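Local coordinates for protein ribokinase RBSK (Mycobacterium tuberculosis, PDB 3GO6) that probably catalyses the magnesium-dependent transfer of a phosphate group from ATP to O-5 of D-ribose, giving ribose 5-phosphate, at residues A90-A94 with N95-L99; L151-V155 with A156-A160; R223-A227 with D228-E232; G279-A282 with T283-S286. One frame throughout, in Å; residues are numbered along the deposited sequence.

Contact 1: residues A90-A94 with N95-L99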
ATOM      1  N   ALA A  90     -19.570  -5.772  -5.051  1.00 15.89           N
ATOM      2  CA  ALA A  90     -20.596  -5.556  -4.033  1.00 16.22           C
ATOM      3  C   ALA A  90     -20.689  -4.060  -3.683  1.00 15.84           C
ATOM      4  O   ALA A  90     -21.780  -3.541  -3.446  1.00 16.16           O
ATOM      5  CB  ALA A  90     -20.284  -6.379  -2.801  1.00 15.82           C
ATOM      6  N   HIS A  91     -19.547  -3.370  -3.654  1.00 15.66           N
ATOM      7  CA  HIS A  91     -19.525  -1.906  -3.404  1.00 15.30           C
ATOM      8  C   HIS A  91     -20.380  -1.168  -4.442  1.00 15.20           C
ATOM      9  O   HIS A  91     -21.190  -0.287  -4.083  1.00 15.45           O
ATOM     10  CB  HIS A  91     -18.065  -1.368  -3.384  1.00 14.87           C
ATOM     11  CG  HIS A  91     -17.955   0.135  -3.386  1.00 16.44           C
ATOM     12  ND1 HIS A  91     -18.397   0.923  -2.344  1.00 16.89           N
ATOM     13  CD2 HIS A  91     -17.422   0.986  -4.296  1.00 17.23           C
ATOM     14  CE1 HIS A  91     -18.151   2.196  -2.617  1.00 18.78           C
ATOM     15  NE2 HIS A  91     -17.549   2.260  -3.791  1.00 17.36           N
ATOM     16  N   LEU A  92     -20.216  -1.530  -5.711  1.00 14.65           N
ATOM     17  CA  LEU A  92     -20.990  -0.932  -6.801  1.00 15.10           C
ATOM     18  C   LEU A  92     -22.484  -1.278  -6.724  1.00 15.91           C
ATOM     19  O   LEU A  92     -23.340  -0.383  -6.802  1.00 16.09           O
ATOM     20  CB  LEU A  92     -20.387  -1.296  -8.158  1.00 14.27           C
ATOM     21  CG  LEU A  92     -19.064  -0.545  -8.428  1.00 14.74           C
ATOM     22  CD1 LEU A  92     -18.248  -1.205  -9.526  1.00 13.57           C
ATOM     23  CD2 LEU A  92     -19.333   0.927  -8.767  1.00 15.55           C
ATOM     24  N   ARG A  93     -22.799  -2.557  -6.516  1.00 16.72           N
ATOM     25  CA  ARG A  93     -24.202  -2.977  -6.302  1.00 18.20           C
ATOM     26  C   ARG A  93     -24.861  -2.257  -5.134  1.00 17.82           C
ATOM     27  O   ARG A  93     -26.027  -1.869  -5.231  1.00 18.45           O
ATOM     28  CB  ARG A  93     -24.316  -4.495  -6.074  1.00 17.87           C
ATOM     29  CG  ARG A  93     -23.887  -5.361  -7.250  1.00 20.32           C
ATOM     30  CD  ARG A  93     -24.433  -6.842  -7.081  1.00 21.39           C
ATOM     31  NE  ARG A  93     -24.122  -7.369  -5.743  1.00 26.13           N
ATOM     32  CZ  ARG A  93     -23.012  -8.031  -5.417  1.00 25.54           C
ATOM     33  NH1 ARG A  93     -22.077  -8.291  -6.316  1.00 25.11           N
ATOM     34  NH2 ARG A  93     -22.836  -8.430  -4.170  1.00 29.34           N
ATOM     35  N   ALA A  94     -24.127  -2.082  -4.034  1.00 18.29           N
ATOM     36  CA  ALA A  94     -24.643  -1.421  -2.834  1.00 18.96           C
ATOM     37  C   ALA A  94     -25.019   0.033  -3.118  1.00 20.05           C
ATOM     38  O   ALA A  94     -25.838   0.622  -2.397  1.00 20.37           O
ATOM     39  CB  ALA A  94     -23.608  -1.477  -1.704  1.00 19.56           C
ATOM     40  N   ASN A  95     -24.423   0.603  -4.168  1.00 18.78           N
ATOM     41  CA  ASN A  95     -24.661   2.004  -4.550  1.00 19.48           C
ATOM     42  C   ASN A  95     -25.531   2.197  -5.789  1.00 19.03           C
ATOM     43  O   ASN A  95     -25.556   3.285  -6.385  1.00 20.24           O
ATOM     44  CB  ASN A  95     -23.312   2.727  -4.702  1.00 18.52           C
ATOM     45  CG  ASN A  95     -22.677   3.018  -3.367  1.00 18.17           C
ATOM     46  OD1 ASN A  95     -23.109   3.923  -2.652  1.00 18.23           O
ATOM     47  ND2 ASN A  95     -21.666   2.241  -3.001  1.00 17.69           N
ATOM     48  N   ALA A  96     -26.250   1.135  -6.164  1.00 19.77           N
ATOM     49  CA  ALA A  96     -27.196   1.124  -7.303  1.00 19.46           C
ATOM     50  C   ALA A  96     -26.551   1.342  -8.673  1.00 19.66           C
ATOM     51  O   ALA A  96     -27.199   1.837  -9.609  1.00 20.07           O
ATOM     52  CB  ALA A  96     -28.382   2.116  -7.069  1.00 20.66           C
ATOM     53  N   VAL A  97     -25.289   0.939  -8.812  1.00 18.13           N
ATOM     54  CA  VAL A  97     -24.603   1.044 -10.095  1.00 17.28           C
ATOM     55  C   VAL A  97     -24.745  -0.303 -10.788  1.00 17.88           C
ATOM     56  O   VAL A  97     -24.363  -1.341 -10.222  1.00 17.64           O
ATOM     57  CB  VAL A  97     -23.090   1.392  -9.912  1.00 17.04           C
ATOM     58  CG1 VAL A  97     -22.366   1.349 -11.237  1.00 15.91           C
ATOM     59  CG2 VAL A  97     -22.902   2.779  -9.219  1.00 16.98           C
ATOM     60  N   GLY A  98     -25.278  -0.289 -12.003  1.00 17.91           N
ATOM     61  CA  GLY A  98     -25.434  -1.510 -12.797  1.00 18.48           C
ATOM     62  C   GLY A  98     -24.113  -2.062 -13.290  1.00 18.90           C
ATOM     63  O   GLY A  98     -23.216  -1.288 -13.654  1.00 17.17           O
ATOM     64  N   LEU A  99     -24.007  -3.402 -13.314  1.00 18.64           N
ATOM     65  CA  LEU A  99     -22.769  -4.100 -13.672  1.00 20.25           C
ATOM     66  C   LEU A  99     -22.885  -5.102 -14.836  1.00 21.89           C
ATOM     67  O   LEU A  99     -21.935  -5.861 -15.121  1.00 22.22           O
ATOM     68  CB  LEU A  99     -22.221  -4.827 -12.436  1.00 20.03           C
ATOM     69  CG  LEU A  99     -21.871  -3.982 -11.210  1.00 19.26           C
ATOM     70  CD1 LEU A  99     -21.409  -4.855 -10.041  1.00 18.51           C
ATOM     71  CD2 LEU A  99     -20.785  -2.980 -11.601  1.00 18.85           C
TER
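N95 reaches back one turn to H91: its amide nitrogen ND2 donates to H91 O at 2.8 Å, with an N-H...O angle of 151°, so the side chain takes up a carbonyl near the end of the helix. It comes to that oxygen tilted clearly out of the carbonyl plane. CG of N95 lies anti to its own carbonyl carbon (chi1 -74°), which folds the amide back along the last turn. The imidazole of H91 stands steeply to this amide, the planes 71° apart, with CE1 of H91 3.5 Å from ND2 of N95. At the far side of the amide, OD1 of N95 is taken by R68.

L92 O serves two donors that arrive from opposite faces of its plane: N95 N at 3.0 Å and V97 N at 3.1 Å. R93 O accepts A96 N at 3.2 Å. A96 has a positive phi, and the V97-to-L92 and A96-to-R93 bonds make a Schellman motif with A96 as C-prime, reversing the chain out of the helix.

Apolar contacts join L92 and R93 to the residues beyond the turn. CD2 of L92 meets CG1 of V97 at 3.9 Å, while its other branch, CD1, meets CD2 of L99 at 3.7 Å. The second methyl of L99, CD1, lies against CG of R93.

L92 and V97 press on helix 58-68 through V64 and A63 respectively. Together with L99 they also cover F75 of strand 72-76, where the backbone of G98 bonds to V73 and F75.

Contact 2: residues L151-V155 with A156-A160. With RIB (alpha-D-ribofuranose), chain C.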
ATOM      1  N   LEU A 151      -8.745   7.679 -17.830  1.00 15.04           N
ATOM      2  CA  LEU A 151      -7.621   7.156 -18.587  1.00 15.60           C
ATOM      3  C   LEU A 151      -6.757   6.117 -17.868  1.00 15.57           C
ATOM      4  O   LEU A 151      -5.605   5.890 -18.274  1.00 15.53           O
ATOM      5  CB  LEU A 151      -6.771   8.325 -19.136  1.00 15.05           C
ATOM      6  CG  LEU A 151      -7.504   9.500 -19.824  1.00 17.40           C
ATOM      7  CD1 LEU A 151      -6.524  10.580 -20.275  1.00 16.77           C
ATOM      8  CD2 LEU A 151      -8.345   9.028 -21.005  1.00 19.83           C
ATOM      9  N   GLU A 152      -7.291   5.460 -16.828  1.00 15.94           N
ATOM     10  CA  GLU A 152      -6.562   4.322 -16.231  1.00 17.01           C
ATOM     11  C   GLU A 152      -6.760   3.040 -17.052  1.00 17.42           C
ATOM     12  O   GLU A 152      -5.915   2.134 -17.027  1.00 18.36           O
ATOM     13  CB  GLU A 152      -6.968   4.073 -14.772  1.00 17.07           C
ATOM     14  CG  GLU A 152      -6.778   5.290 -13.830  1.00 16.57           C
ATOM     15  CD  GLU A 152      -7.136   4.952 -12.366  1.00 19.88           C
ATOM     16  OE1 GLU A 152      -7.704   3.851 -12.097  1.00 20.86           O
ATOM     17  OE2 GLU A 152      -6.818   5.769 -11.480  1.00 19.09           O
ATOM     18  N   ILE A 153      -7.881   2.967 -17.762  1.00 16.49           N
ATOM     19  CA  ILE A 153      -8.126   1.918 -18.742  1.00 16.44           C
ATOM     20  C   ILE A 153      -7.370   2.303 -20.051  1.00 17.90           C
ATOM     21  O   ILE A 153      -6.923   3.447 -20.186  1.00 17.92           O
ATOM     22  CB  ILE A 153      -9.646   1.805 -19.018  1.00 16.37           C
ATOM     23  CG1 ILE A 153     -10.211   3.159 -19.523  1.00 15.28           C
ATOM     24  CG2 ILE A 153     -10.379   1.338 -17.745  1.00 14.42           C
ATOM     25  CD1 ILE A 153     -11.634   3.084 -20.113  1.00 15.71           C
ATOM     26  N   PRO A 154      -7.234   1.361 -21.010  1.00 18.86           N
ATOM     27  CA  PRO A 154      -6.597   1.711 -22.291  1.00 19.41           C
ATOM     28  C   PRO A 154      -7.273   2.914 -22.953  1.00 19.90           C
ATOM     29  O   PRO A 154      -8.505   2.967 -23.033  1.00 19.41           O
ATOM     30  CB  PRO A 154      -6.799   0.449 -23.140  1.00 19.83           C
ATOM     31  CG  PRO A 154      -6.856  -0.681 -22.103  1.00 19.60           C
ATOM     32  CD  PRO A 154      -7.647  -0.063 -20.965  1.00 18.90           C
ATOM     33  N   VAL A 155      -6.483   3.883 -23.415  1.00 20.32           N
ATOM     34  CA  VAL A 155      -7.079   5.045 -24.088  1.00 21.17           C
ATOM     35  C   VAL A 155      -7.893   4.609 -25.317  1.00 21.21           C
ATOM     36  O   VAL A 155      -8.938   5.185 -25.606  1.00 21.30           O
ATOM     37  CB  VAL A 155      -6.046   6.164 -24.418  1.00 21.54           C
ATOM     38  CG1 VAL A 155      -6.761   7.375 -25.041  1.00 22.99           C
ATOM     39  CG2 VAL A 155      -5.343   6.616 -23.142  1.00 21.93           C
ATOM     40  N   ALA A 156      -7.439   3.558 -26.003  1.00 22.13           N
ATOM     41  CA  ALA A 156      -8.167   3.027 -27.170  1.00 21.57           C
ATOM     42  C   ALA A 156      -9.548   2.498 -26.789  1.00 21.42           C
ATOM     43  O   ALA A 156     -10.479   2.538 -27.594  1.00 21.23           O
ATOM     44  CB  ALA A 156      -7.360   1.938 -27.853  1.00 22.60           C
ATOM     45  N   THR A 157      -9.684   1.979 -25.567  1.00 20.55           N
ATOM     46  CA  THR A 157     -10.998   1.571 -25.057  1.00 20.11           C
ATOM     47  C   THR A 157     -11.912   2.761 -24.723  1.00 19.52           C
ATOM     48  O   THR A 157     -13.097   2.754 -25.069  1.00 20.43           O
ATOM     49  CB  THR A 157     -10.852   0.653 -23.827  1.00 20.19           C
ATOM     50  OG1 THR A 157     -10.152  -0.535 -24.223  1.00 22.03           O
ATOM     51  CG2 THR A 157     -12.225   0.284 -23.246  1.00 20.07           C
ATOM     52  N   ALA A 158     -11.381   3.767 -24.030  1.00 19.08           N
ATOM     53  CA  ALA A 158     -12.076   5.045 -23.861  1.00 18.90           C
ATOM     54  C   ALA A 158     -12.553   5.625 -25.208  1.00 19.08           C
ATOM     55  O   ALA A 158     -13.705   6.045 -25.341  1.00 17.83           O
ATOM     56  CB  ALA A 158     -11.154   6.053 -23.151  1.00 18.50           C
ATOM     57  N   LEU A 159     -11.645   5.633 -26.191  1.00 20.33           N
ATOM     58  CA  LEU A 159     -11.920   6.142 -27.544  1.00 21.11           C
ATOM     59  C   LEU A 159     -13.050   5.386 -28.238  1.00 21.75           C
ATOM     60  O   LEU A 159     -13.950   6.005 -28.797  1.00 23.26           O
ATOM     61  CB  LEU A 159     -10.647   6.096 -28.411  1.00 21.26           C
ATOM     62  CG  LEU A 159     -10.757   6.566 -29.874  1.00 20.70           C
ATOM     63  CD1 LEU A 159     -11.176   8.024 -29.935  1.00 20.41           C
ATOM     64  CD2 LEU A 159      -9.430   6.365 -30.609  1.00 21.65           C
ATOM     65  N   ALA A 160     -13.011   4.057 -28.199  1.00 22.26           N
ATOM     66  CA  ALA A 160     -14.102   3.244 -28.739  1.00 22.42           C
ATOM     67  C   ALA A 160     -15.441   3.556 -28.086  1.00 22.61           C
ATOM     68  O   ALA A 160     -16.444   3.684 -28.775  1.00 22.48           O
ATOM     69  CB  ALA A 160     -13.791   1.771 -28.623  1.00 22.69           C
TER
HETATM   70  O5  RIB C 305      -9.389   9.645  -7.667  1.00 20.44           O
HETATM   71  C5  RIB C 305      -9.041   8.695  -6.635  1.00 21.84           C
HETATM   72  C4  RIB C 305      -9.009   7.283  -7.248  1.00 19.40           C
HETATM   73  O4  RIB C 305      -7.866   7.198  -8.123  1.00 19.95           O
HETATM   74  C3  RIB C 305      -8.792   6.183  -6.223  1.00 18.03           C
HETATM   75  O3  RIB C 305     -10.007   5.519  -5.794  1.00 15.22           O
HETATM   76  C2  RIB C 305      -7.805   5.242  -6.891  1.00 16.98           C
HETATM   77  O2  RIB C 305      -8.349   3.928  -7.057  1.00 17.87           O
HETATM   78  C1  RIB C 305      -7.401   5.863  -8.220  1.00 17.44           C
HETATM   79  O1  RIB C 305      -8.066   5.242  -9.329  1.00 15.84           O
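The carbonyl oxygen of P154, at the N-cap position, is gripped by two amides of the first helical turn: A158 N at 3.1 Å, almost in line with the C=O, and T157 N, only weakly, because its N-H is bent well away from the oxygen. One residue on, V155 O takes L159 N at 2.8 Å, and regular helix pairing is under way.

The side chain of T157 lies beside the P154 ring, both pointing the same way. Its OG1 comes 3.7 Å from CB of P154, but bonds to L134 O. I153 holds CG1 between backbone N and carbonyl carbon (chi1 58°), a setting that brings CD1 over the start of the helix, 4.3 Å from CB of A158.

Ahead of this turn, E152 extends the other way into the sugar pocket. Its OE2 accepts the ribose hydroxyl O1 at 2.5 Å, while OE1 is held by S27 and N29, so both oxygens of the buried carboxylate are used and its rotation is restrained. T45 of the second subunit packs on E152.

A loop leaving parallel strand 146-149, giving one residue to bound ribose and then entering helix 155-167, is the beta-alpha arrangement of the ribokinase (PfkB) fold.

Contact 3: residues R223-A227 with D228-E232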
ATOM      1  N   ARG A 223     -12.640  26.369 -13.347  1.00 23.94           N
ATOM      2  CA  ARG A 223     -12.526  27.349 -14.428  1.00 24.56           C
ATOM      3  C   ARG A 223     -13.144  26.680 -15.668  1.00 24.12           C
ATOM      4  O   ARG A 223     -12.896  25.496 -15.923  1.00 22.66           O
ATOM      5  CB  ARG A 223     -11.035  27.583 -14.666  1.00 25.37           C
ATOM      6  CG  ARG A 223     -10.624  28.749 -15.463  1.00 29.96           C
ATOM      7  CD  ARG A 223      -9.128  29.080 -15.194  1.00 32.94           C
ATOM      8  NE  ARG A 223      -8.152  28.033 -15.555  1.00 34.90           N
ATOM      9  CZ  ARG A 223      -7.783  27.738 -16.806  1.00 36.26           C
ATOM     10  NH1 ARG A 223      -8.338  28.361 -17.837  1.00 36.15           N
ATOM     11  NH2 ARG A 223      -6.872  26.800 -17.038  1.00 35.67           N
ATOM     12  N   TYR A 224     -13.947  27.423 -16.424  1.00 23.08           N
ATOM     13  CA  TYR A 224     -14.490  26.939 -17.700  1.00 23.48           C
ATOM     14  C   TYR A 224     -13.866  27.702 -18.880  1.00 24.20           C
ATOM     15  O   TYR A 224     -13.752  28.935 -18.830  1.00 23.80           O
ATOM     16  CB  TYR A 224     -16.013  27.077 -17.709  1.00 22.83           C
ATOM     17  CG  TYR A 224     -16.668  26.821 -19.042  1.00 23.23           C
ATOM     18  CD1 TYR A 224     -17.310  25.605 -19.301  1.00 23.18           C
ATOM     19  CD2 TYR A 224     -16.651  27.789 -20.057  1.00 21.33           C
ATOM     20  CE1 TYR A 224     -17.902  25.354 -20.518  1.00 22.96           C
ATOM     21  CE2 TYR A 224     -17.253  27.546 -21.289  1.00 23.99           C
ATOM     22  CZ  TYR A 224     -17.876  26.329 -21.513  1.00 23.51           C
ATOM     23  OH  TYR A 224     -18.479  26.076 -22.711  1.00 22.07           O
ATOM     24  N   VAL A 225     -13.452  26.959 -19.912  1.00 24.34           N
ATOM     25  CA  VAL A 225     -13.037  27.526 -21.199  1.00 24.40           C
ATOM     26  C   VAL A 225     -13.745  26.757 -22.315  1.00 24.52           C
ATOM     27  O   VAL A 225     -13.628  25.528 -22.402  1.00 23.71           O
ATOM     28  CB  VAL A 225     -11.514  27.425 -21.443  1.00 25.18           C
ATOM     29  CG1 VAL A 225     -11.111  28.213 -22.709  1.00 25.75           C
ATOM     30  CG2 VAL A 225     -10.715  27.912 -20.238  1.00 25.78           C
ATOM     31  N   GLY A 226     -14.503  27.464 -23.151  1.00 24.19           N
ATOM     32  CA  GLY A 226     -15.108  26.825 -24.316  1.00 24.96           C
ATOM     33  C   GLY A 226     -16.163  27.662 -24.993  1.00 26.01           C
ATOM     34  O   GLY A 226     -16.123  28.902 -24.929  1.00 25.63           O
ATOM     35  N   ALA A 227     -17.125  26.978 -25.616  1.00 26.52           N
ATOM     36  CA  ALA A 227     -18.179  27.625 -26.390  1.00 27.90           C
ATOM     37  C   ALA A 227     -18.960  28.683 -25.611  1.00 29.19           C
ATOM     38  O   ALA A 227     -19.511  29.605 -26.221  1.00 29.72           O
ATOM     39  CB  ALA A 227     -19.138  26.584 -26.967  1.00 27.57           C
ATOM     40  N   ASP A 228     -19.031  28.540 -24.285  1.00 29.45           N
ATOM     41  CA  ASP A 228     -19.747  29.498 -23.436  1.00 30.18           C
ATOM     42  C   ASP A 228     -18.861  30.663 -22.993  1.00 30.23           C
ATOM     43  O   ASP A 228     -19.286  31.512 -22.215  1.00 31.01           O
ATOM     44  CB  ASP A 228     -20.347  28.809 -22.204  1.00 30.42           C
ATOM     45  CG  ASP A 228     -21.491  27.866 -22.544  1.00 31.52           C
ATOM     46  OD1 ASP A 228     -22.022  27.931 -23.680  1.00 32.38           O
ATOM     47  OD2 ASP A 228     -21.868  27.050 -21.667  1.00 31.35           O
ATOM     48  N   GLY A 229     -17.629  30.693 -23.483  1.00 30.42           N
ATOM     49  CA  GLY A 229     -16.664  31.711 -23.089  1.00 30.79           C
ATOM     50  C   GLY A 229     -15.657  31.226 -22.062  1.00 30.84           C
ATOM     51  O   GLY A 229     -15.204  30.080 -22.116  1.00 30.48           O
ATOM     52  N   VAL A 230     -15.315  32.118 -21.134  1.00 30.22           N
ATOM     53  CA  VAL A 230     -14.276  31.890 -20.133  1.00 29.89           C
ATOM     54  C   VAL A 230     -14.777  32.470 -18.818  1.00 29.43           C
ATOM     55  O   VAL A 230     -15.077  33.661 -18.735  1.00 28.96           O
ATOM     56  CB  VAL A 230     -12.928  32.567 -20.547  1.00 30.25           C
ATOM     57  CG1 VAL A 230     -11.898  32.522 -19.412  1.00 30.36           C
ATOM     58  CG2 VAL A 230     -12.353  31.923 -21.803  1.00 30.22           C
ATOM     59  N   PHE A 231     -14.913  31.618 -17.801  1.00 28.30           N
ATOM     60  CA  PHE A 231     -15.370  32.052 -16.482  1.00 27.34           C
ATOM     61  C   PHE A 231     -14.958  31.066 -15.391  1.00 27.13           C
ATOM     62  O   PHE A 231     -14.462  29.961 -15.676  1.00 25.55           O
ATOM     63  CB  PHE A 231     -16.889  32.315 -16.437  1.00 27.52           C
ATOM     64  CG  PHE A 231     -17.750  31.134 -16.843  1.00 28.20           C
ATOM     65  CD1 PHE A 231     -18.154  30.182 -15.897  1.00 27.55           C
ATOM     66  CD2 PHE A 231     -18.197  30.998 -18.161  1.00 28.77           C
ATOM     67  CE1 PHE A 231     -18.955  29.096 -16.265  1.00 28.82           C
ATOM     68  CE2 PHE A 231     -19.007  29.911 -18.543  1.00 29.50           C
ATOM     69  CZ  PHE A 231     -19.386  28.958 -17.594  1.00 27.63           C
ATOM     70  N   GLU A 232     -15.145  31.489 -14.144  1.00 26.68           N
ATOM     71  CA  GLU A 232     -14.855  30.642 -12.999  1.00 26.78           C
ATOM     72  C   GLU A 232     -16.139  30.377 -12.224  1.00 25.92           C
ATOM     73  O   GLU A 232     -17.097  31.158 -12.286  1.00 25.77           O
ATOM     74  CB  GLU A 232     -13.738  31.247 -12.127  1.00 27.56           C
ATOM     75  CG  GLU A 232     -12.436  31.496 -12.914  1.00 31.60           C
ATOM     76  CD  GLU A 232     -11.164  31.460 -12.073  1.00 38.16           C
ATOM     77  OE1 GLU A 232     -11.254  31.547 -10.821  1.00 40.17           O
ATOM     78  OE2 GLU A 232     -10.061  31.343 -12.680  1.00 41.34           O
TER
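D228, the last turn residue before the return strand, gives its backbone N to the hydroxyl of Y224, N to OH 3.0 Å; its CB lies 3.3 Å from the same oxygen. Y224 OH is also bonded to H212, and OD2 of D228 makes a salt bridge with R268 of helix 265-282.

G229 closes the turn: G229 N donates to G226 O at 2.8 Å, and G229 O receives G226 N. The ring edge of Y224 passes this oxygen, CE2 of Y224 being 3.4 Å from G229 O. Residues G226 to G229 form a type I beta turn, and the chain doubles back as a beta hairpin with the two-residue loop A227-D228, whose strand 229-233 forms one edge of the large mixed sheet, as counted within this chain. V230 then faces V225 in a non-hydrogen-bonded pair, their side chains side by side with CG1 of V225 4.0 Å from CG2 of V230.

F231 bonds twice with Y224 through the backbone, the shorter bond being Y224 N to F231 O at 2.7 Å. Chi1 of 57° folds the F231 ring over the neighbouring strand. There CB of Y224 sits over one face in a CH-pi contact, 4.0 Å from the ring centroid. The two rings are nearly parallel, 12° apart, but slid so far that they hardly overlap; both rest on L272 of helix 265-282.

E232 sets OE2 3.5 Å from CD of R223, whose guanidinium is salt-bridged to E200.

Contact 4: residues G279-A282 with T283-S286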
ATOM      1  N   GLY A 279     -18.059  18.379  -4.828  1.00 15.47           N
ATOM      2  CA  GLY A 279     -16.624  18.237  -4.625  1.00 16.58           C
ATOM      3  C   GLY A 279     -16.161  18.781  -3.287  1.00 17.60           C
ATOM      4  O   GLY A 279     -15.352  18.146  -2.589  1.00 18.02           O
ATOM      5  N   ALA A 280     -16.690  19.942  -2.910  1.00 17.02           N
ATOM      6  CA  ALA A 280     -16.359  20.550  -1.613  1.00 17.33           C
ATOM      7  C   ALA A 280     -16.809  19.658  -0.450  1.00 17.33           C
ATOM      8  O   ALA A 280     -16.020  19.364   0.464  1.00 17.24           O
ATOM      9  CB  ALA A 280     -16.994  21.945  -1.509  1.00 17.54           C
ATOM     10  N   LEU A 281     -18.065  19.218  -0.505  1.00 17.00           N
ATOM     11  CA  LEU A 281     -18.641  18.294   0.471  1.00 17.62           C
ATOM     12  C   LEU A 281     -17.829  17.004   0.590  1.00 17.74           C
ATOM     13  O   LEU A 281     -17.686  16.437   1.685  1.00 16.96           O
ATOM     14  CB  LEU A 281     -20.082  17.937   0.082  1.00 17.61           C
ATOM     15  CG  LEU A 281     -21.164  19.010   0.185  1.00 18.99           C
ATOM     16  CD1 LEU A 281     -22.511  18.443  -0.214  1.00 17.81           C
ATOM     17  CD2 LEU A 281     -21.233  19.629   1.596  1.00 19.30           C
ATOM     18  N   ALA A 282     -17.314  16.544  -0.549  1.00 17.02           N
ATOM     19  CA  ALA A 282     -16.519  15.318  -0.599  1.00 16.87           C
ATOM     20  C   ALA A 282     -15.216  15.464   0.203  1.00 16.45           C
ATOM     21  O   ALA A 282     -14.703  14.490   0.724  1.00 16.69           O
ATOM     22  CB  ALA A 282     -16.234  14.948  -2.061  1.00 16.74           C
ATOM     23  N   THR A 283     -14.703  16.685   0.348  1.00 16.63           N
ATOM     24  CA  THR A 283     -13.473  16.906   1.112  1.00 17.44           C
ATOM     25  C   THR A 283     -13.694  16.904   2.635  1.00 18.15           C
ATOM     26  O   THR A 283     -12.733  16.947   3.403  1.00 18.57           O
ATOM     27  CB  THR A 283     -12.763  18.225   0.705  1.00 17.94           C
ATOM     28  OG1 THR A 283     -13.549  19.343   1.165  1.00 19.20           O
ATOM     29  CG2 THR A 283     -12.593  18.292  -0.821  1.00 17.25           C
ATOM     30  N   LEU A 284     -14.944  16.855   3.063  1.00 19.28           N
ATOM     31  CA  LEU A 284     -15.261  16.872   4.487  1.00 20.81           C
ATOM     32  C   LEU A 284     -15.168  15.485   5.134  1.00 22.00           C
ATOM     33  O   LEU A 284     -15.234  15.366   6.370  1.00 21.51           O
ATOM     34  CB  LEU A 284     -16.670  17.419   4.688  1.00 21.00           C
ATOM     35  CG  LEU A 284     -16.921  18.887   4.326  1.00 21.76           C
ATOM     36  CD1 LEU A 284     -18.413  19.173   4.415  1.00 22.86           C
ATOM     37  CD2 LEU A 284     -16.168  19.807   5.260  1.00 21.90           C
ATOM     38  N   VAL A 285     -15.010  14.462   4.286  1.00 22.76           N
ATOM     39  CA  VAL A 285     -15.094  13.052   4.675  1.00 24.11           C
ATOM     40  C   VAL A 285     -13.756  12.347   4.419  1.00 24.28           C
ATOM     41  O   VAL A 285     -13.172  12.472   3.337  1.00 23.36           O
ATOM     42  CB  VAL A 285     -16.218  12.321   3.860  1.00 24.13           C
ATOM     43  CG1 VAL A 285     -16.352  10.877   4.277  1.00 26.38           C
ATOM     44  CG2 VAL A 285     -17.568  13.013   4.037  1.00 26.13           C
ATOM     45  N   SER A 286     -13.283  11.603   5.416  1.00 24.71           N
ATOM     46  CA  SER A 286     -12.119  10.736   5.253  1.00 26.46           C
ATOM     47  C   SER A 286     -12.490   9.594   4.314  1.00 26.14           C
ATOM     48  O   SER A 286     -13.594   9.066   4.352  1.00 27.62           O
ATOM     49  CB  SER A 286     -11.670  10.154   6.601  1.00 26.76           C
ATOM     50  OG  SER A 286     -11.115  11.176   7.415  1.00 30.62           O
TER
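T283 folds back against the last helical turn, and every heavy atom of its side chain finds a backbone oxygen there. CB lies 3.5 Å from A280 O. From CB, chi1 of 70° swings OG1 back over the helix end, where it donates to A280 O at 2.6 Å, in the carbonyl plane on a lone pair. The methyl branch CG2 leans on G279 O at 3.3 Å.

A280 O also takes T283 N at 3.0 Å, this donor standing well above the carbonyl plane; the hydroxyl and amide of one residue thus share a single acceptor. The same N-H also makes a weak bond to G279 O. L284 N then bonds to L281 O at 3.1 Å, and the two leucines meet through CD2 of L281 and CD1 of L284, 4.0 Å apart.

A282 is buried against A246 and V249 of helix 246-257, and the backbone of T283 ties to V241 and D242. A type I beta turn runs from A282 to V285. Both of those residues belong to the magnesium site of this model, completed by D242, A244 and G287. With only apolar side chains, A282 and V285 can offer the metal just backbone oxygens, consistent with the potassium site predicted here for this ribokinase.

All four contacts are local and follow one another along the chain; none nests in or crosses another. Contact 1 comes first, where helix 83-94 turns back into the loop leading to strand 103-104. Contact 2 follows, linking strand 146-149, inside the large sheet, to helix 155-167; its nearest atoms are about 12 Å from those of contact 1. Contact 3 is the hairpin at one edge of the large sheet, with contact 1 across the chain's centre, about 34 Å between centres. Contact 4 comes last, at the end of helix 265-282, the helix that also covers the hairpin. Contacts 2 and 4, on opposite sides of the centre, supply residues to the ribose pocket and the magnesium site respectively.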